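Local coordinates for putative silent information regulator 2 (Leishmania infantum, PDB 5OL0), which probably removes acetyl groups from protein lysines at the expense of NAD, as a zinc-containing sirtuin thought to regulate gene expression, at residues A[152-155]-A[156-159]; A[24-27]-A[28-32]; A[199-202]-A[203-207]. All coordinates share one frame; numbering follows the deposited sequence.

How the interactions relate
Along the chain the order is interaction 2, interaction 1, interaction 3, each a short-range contact within one continuous run. Interaction 2 (24-32) ends helix 21-30, which packs on strand 213-217 of the parallel sheet and on helix 286-296, whereas interaction 1 (152-159) forms part of the zinc site at the end of strand 151-154 in the small antiparallel sheet. Their centres are 45 Å apart, on opposite sides of the chain's centre. Interaction 3 (199-207), on helix 198-207, has its centre 24 Å from that of interaction 1 and 25 Å from that of interaction 2. The three sample the zinc module, the Rossmann-like domain and, in interaction 3, a helix reaching the bound peptide.

Interaction 1 of 3, residues A[152-155]-A[156-159]; sequences AACI and ECHT. With ZN (zinc ion), chain E.
The imidazole of His158 lies with one face over the backbone O of Ile155, its CE1 3.7 Å from that oxygen, while the O of Cys154 approaches the ring obliquely. The chain reverses direction between Cys154 and Thr159, and two thiolates point from the turn to one zinc ion. Cys154 SG and Cys157 SG each bind the metal at 2.3 Å, as the two ligands of a CxxC zinc knuckle. With SG anti to its backbone N (chi1 -177°), Cys154 directs its sulfur into the turn, where Cys157 N donates a hydrogen bond to Cys154 SG (3.4 Å, 166°). Such an N-H...S bond would be expected to stabilise the negative charge on a zinc-bound sulfur. At the base of the turn Cys154 N donates to Thr159 O at 3.1 Å, and His158 N returns a weak bond to Cys154 O. Positive phi at His158 helps the chain double back. Cys178 and Cys181 complete the zinc tetrad. Glu156, at the tip of the turn, forms a salt bridge with Arg82, and Ile155 packs apolar carbons on Leu81, both partners on helix 78-83. Strand 151-154 is flanked by strands 160-161 and 185-187, with helix 163-171 against Ala152.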
loop_
_atom_site.group_PDB
_atom_site.type_symbol
_atom_site.label_atom_id
_atom_site.label_comp_id
_atom_site.label_asym_id
_atom_site.label_seq_id
_atom_site.Cartn_x
_atom_site.Cartn_y
_atom_site.Cartn_z
ATOM N N ALA A 152 -0.250 -18.041 5.292
ATOM C CA ALA A 152 0.968 -18.193 6.059
ATOM C C ALA A 152 1.831 -19.281 5.424
ATOM O O ALA A 152 1.301 -20.154 4.698
ATOM C CB ALA A 152 0.624 -18.563 7.507
ATOM N N ALA A 153 3.125 -19.273 5.746
ATOM C CA ALA A 153 4.053 -20.255 5.156
ATOM C C ALA A 153 5.361 -20.319 5.930
ATOM O O ALA A 153 5.759 -19.344 6.597
ATOM C CB ALA A 153 4.335 -19.906 3.666
ATOM N N CYS A 154 6.028 -21.469 5.848
ATOM C CA CYS A 154 7.402 -21.613 6.360
ATOM C C CYS A 154 8.407 -20.736 5.626
ATOM O O CYS A 154 8.437 -20.706 4.406
ATOM C CB CYS A 154 7.873 -23.049 6.177
ATOM S SG CYS A 154 9.532 -23.354 6.852
ATOM N N ILE A 155 9.228 -20.005 6.353
ATOM C CA ILE A 155 10.246 -19.172 5.700
ATOM C C ILE A 155 11.419 -20.011 5.129
ATOM O O ILE A 155 12.093 -19.534 4.245
ATOM C CB ILE A 155 10.832 -18.087 6.647
ATOM C CG1 ILE A 155 11.789 -18.723 7.677
ATOM C CG2 ILE A 155 9.692 -17.224 7.253
ATOM C CD1 ILE A 155 12.363 -17.767 8.680
ATOM N N GLU A 156 11.700 -21.203 5.669
ATOM C CA GLU A 156 12.809 -22.038 5.156
ATOM C C GLU A 156 12.379 -22.797 3.881
ATOM O O GLU A 156 12.983 -22.614 2.835
ATOM C CB GLU A 156 13.373 -23.020 6.232
ATOM C CG GLU A 156 13.948 -22.452 7.552
ATOM C CD GLU A 156 14.799 -21.164 7.467
ATOM O OE1 GLU A 156 15.308 -20.737 6.384
ATOM O OE2 GLU A 156 14.995 -20.540 8.536
ATOM N N CYS A 157 11.338 -23.632 3.955
ATOM C CA CYS A 157 10.887 -24.437 2.795
ATOM C C CYS A 157 9.679 -23.913 2.031
ATOM O O CYS A 157 9.273 -24.545 1.064
ATOM C CB CYS A 157 10.624 -25.887 3.238
ATOM S SG CYS A 157 9.101 -26.199 4.204
ATOM N N HIS A 158 9.083 -22.794 2.456
ATOM C CA HIS A 158 7.920 -22.196 1.763
ATOM C C HIS A 158 6.614 -23.051 1.729
ATOM O O HIS A 158 5.647 -22.708 1.035
ATOM C CB HIS A 158 8.347 -21.657 0.381
ATOM C CG HIS A 158 9.477 -20.665 0.461
ATOM N ND1 HIS A 158 9.332 -19.407 1.014
ATOM C CD2 HIS A 158 10.781 -20.772 0.121
ATOM C CE1 HIS A 158 10.489 -18.777 0.997
ATOM N NE2 HIS A 158 11.385 -19.582 0.457
ATOM N N THR A 159 6.556 -24.112 2.535
ATOM C CA THR A 159 5.332 -24.931 2.622
ATOM C C THR A 159 4.209 -24.140 3.355
ATOM O O THR A 159 4.417 -23.744 4.530
ATOM C CB THR A 159 5.534 -26.225 3.444
ATOM O OG1 THR A 159 6.586 -27.000 2.867
ATOM C CG2 THR A 159 4.240 -27.067 3.509
HETATM ZN ZN ZN E . 9.551 -25.623 6.357
#

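Interaction 2 of 3, residues A[24-27]-A[28-32]; sequences LAHY and IREKN
Lys31 sets its CD methylene over one face of the Tyr27 ring, with CD 3.5 Å from the ring centroid in a CH-pi contact. The methylene is displaced toward the rim, nearest CE2 and CZ, and the chain crosses the ring at a slant. Bends at chi3 and chi4 (73° and 82°) turn the amino end past the phenol: Lys31 CE passes 3.4 Å from Tyr27 OH, and a water at the ring edge, 2.9 Å from that OH, also accepts a weak bond from Lys31 NZ. A long, flexible lysine suits this place because a methylene can pack on the ring while the ammonium reaches water. On another side of the same helix His26 ND1 gives Glu30 OE1 a short (2.7 Å) but poorly aligned bond, weak at 129°, with ring and carboxylate planes nearly perpendicular. Leu24 CD1 and Ile28 CD1 meet at 4.1 Å on the buried side, and both side chains rest on Leu213 of strand 213-217; Leu24 also touches Leu293 of helix 286-296. Asn32, with positive phi, is the C-prime residue of the Schellman motif that ends the helix: Val33 N bonds to Ile28 O and Asn32 N to Arg29 O. Thus the helix is amphipathic, with branched aliphatics facing the sheet; among its polar groups Arg29 NH1 bonds to Tyr296 O, and any charge on His26 would probably strengthen its attraction to Glu30.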
loop_
_atom_site.group_PDB
_atom_site.type_symbol
_atom_site.label_atom_id
_atom_site.label_comp_id
_atom_site.label_asym_id
_atom_site.label_seq_id
_atom_site.Cartn_x
_atom_site.Cartn_y
_atom_site.Cartn_z
ATOM N N LEU A 24 -7.709 17.678 -12.294
ATOM C CA LEU A 24 -7.435 16.281 -12.450
ATOM C C LEU A 24 -8.672 15.557 -12.909
ATOM O O LEU A 24 -8.600 14.692 -13.800
ATOM C CB LEU A 24 -6.929 15.707 -11.096
ATOM C CG LEU A 24 -6.759 14.181 -11.053
ATOM C CD1 LEU A 24 -5.816 13.772 -12.115
ATOM C CD2 LEU A 24 -6.259 13.722 -9.681
ATOM N N ALA A 25 -9.810 15.832 -12.258
ATOM C CA ALA A 25 -11.051 15.161 -12.657
ATOM C C ALA A 25 -11.419 15.487 -14.116
ATOM O O ALA A 25 -11.810 14.577 -14.872
ATOM C CB ALA A 25 -12.203 15.555 -11.758
ATOM N N HIS A 26 -11.326 16.769 -14.469
ATOM C CA HIS A 26 -11.485 17.231 -15.886
ATOM C C HIS A 26 -10.591 16.481 -16.822
ATOM O O HIS A 26 -11.041 16.039 -17.892
ATOM C CB HIS A 26 -11.083 18.702 -16.098
ATOM C CG HIS A 26 -12.173 19.703 -15.864
ATOM N ND1 HIS A 26 -13.191 19.921 -16.773
ATOM C CD2 HIS A 26 -12.341 20.627 -14.879
ATOM C CE1 HIS A 26 -13.967 20.899 -16.326
ATOM N NE2 HIS A 26 -13.473 21.343 -15.180
ATOM N N TYR A 27 -9.317 16.354 -16.457
ATOM C CA TYR A 27 -8.343 15.691 -17.332
ATOM C C TYR A 27 -8.742 14.226 -17.536
ATOM O O TYR A 27 -8.765 13.727 -18.673
ATOM C CB TYR A 27 -6.930 15.787 -16.754
ATOM C CG TYR A 27 -5.799 15.096 -17.544
ATOM C CD1 TYR A 27 -5.534 13.698 -17.390
ATOM C CD2 TYR A 27 -4.939 15.835 -18.375
ATOM C CE1 TYR A 27 -4.508 13.062 -18.108
ATOM C CE2 TYR A 27 -3.861 15.213 -19.062
ATOM C CZ TYR A 27 -3.650 13.844 -18.932
ATOM O OH TYR A 27 -2.645 13.214 -19.621
ATOM N N ILE A 28 -9.065 13.542 -16.449
ATOM C CA ILE A 28 -9.549 12.142 -16.538
ATOM C C ILE A 28 -10.792 12.006 -17.463
ATOM O O ILE A 28 -10.871 11.070 -18.300
ATOM C CB ILE A 28 -9.867 11.579 -15.149
ATOM C CG1 ILE A 28 -8.544 11.302 -14.352
ATOM C CG2 ILE A 28 -10.663 10.308 -15.251
ATOM C CD1 ILE A 28 -8.801 11.101 -12.882
ATOM N N ARG A 29 -11.733 12.926 -17.321
ATOM C CA ARG A 29 -12.968 12.853 -18.103
ATOM C C ARG A 29 -12.754 13.285 -19.538
ATOM O O ARG A 29 -13.036 12.499 -20.430
ATOM C CB ARG A 29 -14.095 13.639 -17.457
ATOM C CG ARG A 29 -14.598 12.928 -16.199
ATOM C CD ARG A 29 -15.563 13.781 -15.373
ATOM N NE ARG A 29 -16.960 13.580 -15.752
ATOM C CZ ARG A 29 -18.015 14.035 -15.074
ATOM N NH1 ARG A 29 -17.858 14.756 -13.963
ATOM N NH2 ARG A 29 -19.246 13.776 -15.522
ATOM N N GLU A 30 -12.183 14.474 -19.748
ATOM C CA GLU A 30 -11.959 15.012 -21.075
ATOM C C GLU A 30 -11.035 14.092 -21.900
ATOM O O GLU A 30 -11.301 13.808 -23.082
ATOM C CB GLU A 30 -11.452 16.448 -21.008
ATOM C CG GLU A 30 -12.521 17.451 -20.528
ATOM C CD GLU A 30 -11.978 18.880 -20.293
ATOM O OE1 GLU A 30 -12.359 19.560 -19.287
ATOM O OE2 GLU A 30 -11.149 19.337 -21.126
ATOM N N LYS A 31 -9.980 13.552 -21.302
ATOM C CA LYS A 31 -9.121 12.661 -22.072
ATOM C C LYS A 31 -9.548 11.222 -21.989
ATOM O O LYS A 31 -8.856 10.369 -22.515
ATOM C CB LYS A 31 -7.659 12.799 -21.696
ATOM C CG LYS A 31 -7.041 14.130 -22.035
ATOM C CD LYS A 31 -5.592 14.114 -21.578
ATOM C CE LYS A 31 -4.642 13.253 -22.428
ATOM N NZ LYS A 31 -4.168 13.951 -23.658
ATOM N N ASN A 32 -10.692 10.926 -21.370
ATOM C CA ASN A 32 -11.131 9.538 -21.252
ATOM C C ASN A 32 -9.997 8.596 -20.739
ATOM O O ASN A 32 -9.638 7.604 -21.382
ATOM C CB ASN A 32 -11.655 9.014 -22.602
ATOM C CG ASN A 32 -12.374 7.698 -22.464
ATOM O OD1 ASN A 32 -13.006 7.407 -21.439
ATOM N ND2 ASN A 32 -12.254 6.873 -23.495
HETATM O O HOH W 1 -1.536 14.946 -21.659
#

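Interaction 3 of 3, residues A[199-202]-A[203-207]; sequences AFFD and ALHHD
A histidine-carboxylate hydrogen bond joins His206 and Asp202, one turn apart on helix 198-207, beside a widened turn. His206 ND1 donates to Asp202 OD1 at 3.1 Å and 158°. The oxygen lies at the edge of the imidazole, in its plane, yet the donor stands well above the carboxylate plane, and the two flat groups are turned 82° against each other. Asp202 CG is anti to the backbone N (chi1 -174°), which swings the carboxylate along the helix toward the later residues. The second oxygen, OD2, lies 4.2 Å from Asp207 OD2; these like charges are bridged by Arg122, which forms a salt bridge with both and so probably offsets their repulsion. The backbone O of Asp202 serves two donors, the N of His206 at 2.8 Å and, more weakly, the N of Asp207, as befits the pi-type turn at 203-207. Farther back, Phe201 CB meets His205 CE1 at 4.0 Å, the two side chains running alongside each other, and Phe200 CE2 touches Leu204 CD2 at 4.2 Å, while Phe200 CD2 stands 3.6 Å above the centre of one face of the Phe201 ring. Phenylalanines suit this flank because Phe200 is buried among loop residues, while Phe201 packs on a basic side chain of the bound peptide. The side chain of Phe200 is about 7 Å from that of His146, the probable proton acceptor. Ala203, a small residue, touches Arg122 and Cys124 of strand 120-125, while Leu204 packs on Val232 and Phe200 on Ala145, Pro225 and Leu229 in neighbouring loops.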
loop_
_atom_site.group_PDB
_atom_site.type_symbol
_atom_site.label_atom_id
_atom_site.label_comp_id
_atom_site.label_asym_id
_atom_site.label_seq_id
_atom_site.Cartn_x
_atom_site.Cartn_y
_atom_site.Cartn_z
ATOM N N ALA A 199 3.552 -11.002 -9.365
ATOM C CA ALA A 199 2.604 -10.045 -9.790
ATOM C C ALA A 199 3.108 -8.601 -9.602
ATOM O O ALA A 199 2.671 -7.693 -10.335
ATOM C CB ALA A 199 1.309 -10.252 -9.041
ATOM N N PHE A 200 3.987 -8.359 -8.632
ATOM C CA PHE A 200 4.639 -7.032 -8.535
ATOM C C PHE A 200 5.464 -6.741 -9.764
ATOM O O PHE A 200 5.366 -5.669 -10.366
ATOM C CB PHE A 200 5.522 -6.898 -7.291
ATOM C CG PHE A 200 6.353 -5.689 -7.345
ATOM C CD1 PHE A 200 5.806 -4.460 -7.057
ATOM C CD2 PHE A 200 7.645 -5.748 -7.855
ATOM C CE1 PHE A 200 6.548 -3.318 -7.172
ATOM C CE2 PHE A 200 8.398 -4.609 -7.954
ATOM C CZ PHE A 200 7.859 -3.390 -7.609
ATOM N N PHE A 201 6.265 -7.714 -10.190
ATOM C CA PHE A 201 7.122 -7.509 -11.382
ATOM C C PHE A 201 6.342 -7.380 -12.703
ATOM O O PHE A 201 6.741 -6.622 -13.593
ATOM C CB PHE A 201 8.220 -8.591 -11.423
ATOM C CG PHE A 201 9.151 -8.474 -10.254
ATOM C CD1 PHE A 201 10.080 -7.441 -10.232
ATOM C CD2 PHE A 201 9.022 -9.309 -9.144
ATOM C CE1 PHE A 201 10.884 -7.244 -9.120
ATOM C CE2 PHE A 201 9.830 -9.128 -8.030
ATOM C CZ PHE A 201 10.773 -8.082 -8.024
ATOM N N ASP A 202 5.216 -8.071 -12.761
ATOM C CA ASP A 202 4.221 -7.909 -13.880
ATOM C C ASP A 202 3.758 -6.452 -13.946
ATOM O O ASP A 202 3.823 -5.789 -14.981
ATOM C CB ASP A 202 3.040 -8.839 -13.591
ATOM C CG ASP A 202 2.039 -8.886 -14.716
ATOM O OD1 ASP A 202 2.341 -9.547 -15.720
ATOM O OD2 ASP A 202 0.972 -8.230 -14.622
ATOM N N ALA A 203 3.395 -5.926 -12.782
ATOM C CA ALA A 203 2.978 -4.559 -12.714
ATOM C C ALA A 203 4.091 -3.576 -13.072
ATOM O O ALA A 203 3.874 -2.684 -13.832
ATOM C CB ALA A 203 2.373 -4.267 -11.363
ATOM N N LEU A 204 5.294 -3.792 -12.572
ATOM C CA LEU A 204 6.422 -2.886 -12.879
ATOM C C LEU A 204 6.873 -2.853 -14.339
ATOM O O LEU A 204 7.214 -1.789 -14.881
ATOM C CB LEU A 204 7.640 -3.296 -12.040
ATOM C CG LEU A 204 8.908 -2.408 -12.136
ATOM C CD1 LEU A 204 8.649 -1.082 -11.470
ATOM C CD2 LEU A 204 10.140 -3.116 -11.524
ATOM N N HIS A 205 6.942 -4.038 -14.937
ATOM C CA HIS A 205 7.444 -4.188 -16.294
ATOM C C HIS A 205 6.353 -3.964 -17.304
ATOM O O HIS A 205 6.663 -3.495 -18.362
ATOM C CB HIS A 205 8.037 -5.607 -16.522
ATOM C CG HIS A 205 9.197 -5.900 -15.652
ATOM N ND1 HIS A 205 9.429 -7.149 -15.119
ATOM C CD2 HIS A 205 10.138 -5.080 -15.124
ATOM C CE1 HIS A 205 10.505 -7.098 -14.355
ATOM N NE2 HIS A 205 10.939 -5.852 -14.325
ATOM N N HIS A 206 5.101 -4.314 -16.976
ATOM C CA HIS A 206 3.989 -4.298 -17.954
ATOM C C HIS A 206 2.953 -3.265 -17.718
ATOM O O HIS A 206 2.449 -2.755 -18.668
ATOM C CB HIS A 206 3.289 -5.666 -18.043
ATOM C CG HIS A 206 4.247 -6.785 -18.328
ATOM N ND1 HIS A 206 4.135 -8.024 -17.738
ATOM C CD2 HIS A 206 5.400 -6.808 -19.032
ATOM C CE1 HIS A 206 5.132 -8.793 -18.136
ATOM N NE2 HIS A 206 5.912 -8.084 -18.912
ATOM N N ASP A 207 2.555 -2.992 -16.478
ATOM C CA ASP A 207 1.521 -1.967 -16.290
ATOM C C ASP A 207 2.121 -0.580 -16.293
ATOM O O ASP A 207 1.651 0.330 -16.981
ATOM C CB ASP A 207 0.767 -2.192 -15.000
ATOM C CG ASP A 207 -0.100 -3.411 -15.033
ATOM O OD1 ASP A 207 -0.886 -3.516 -15.970
ATOM O OD2 ASP A 207 -0.048 -4.241 -14.099
#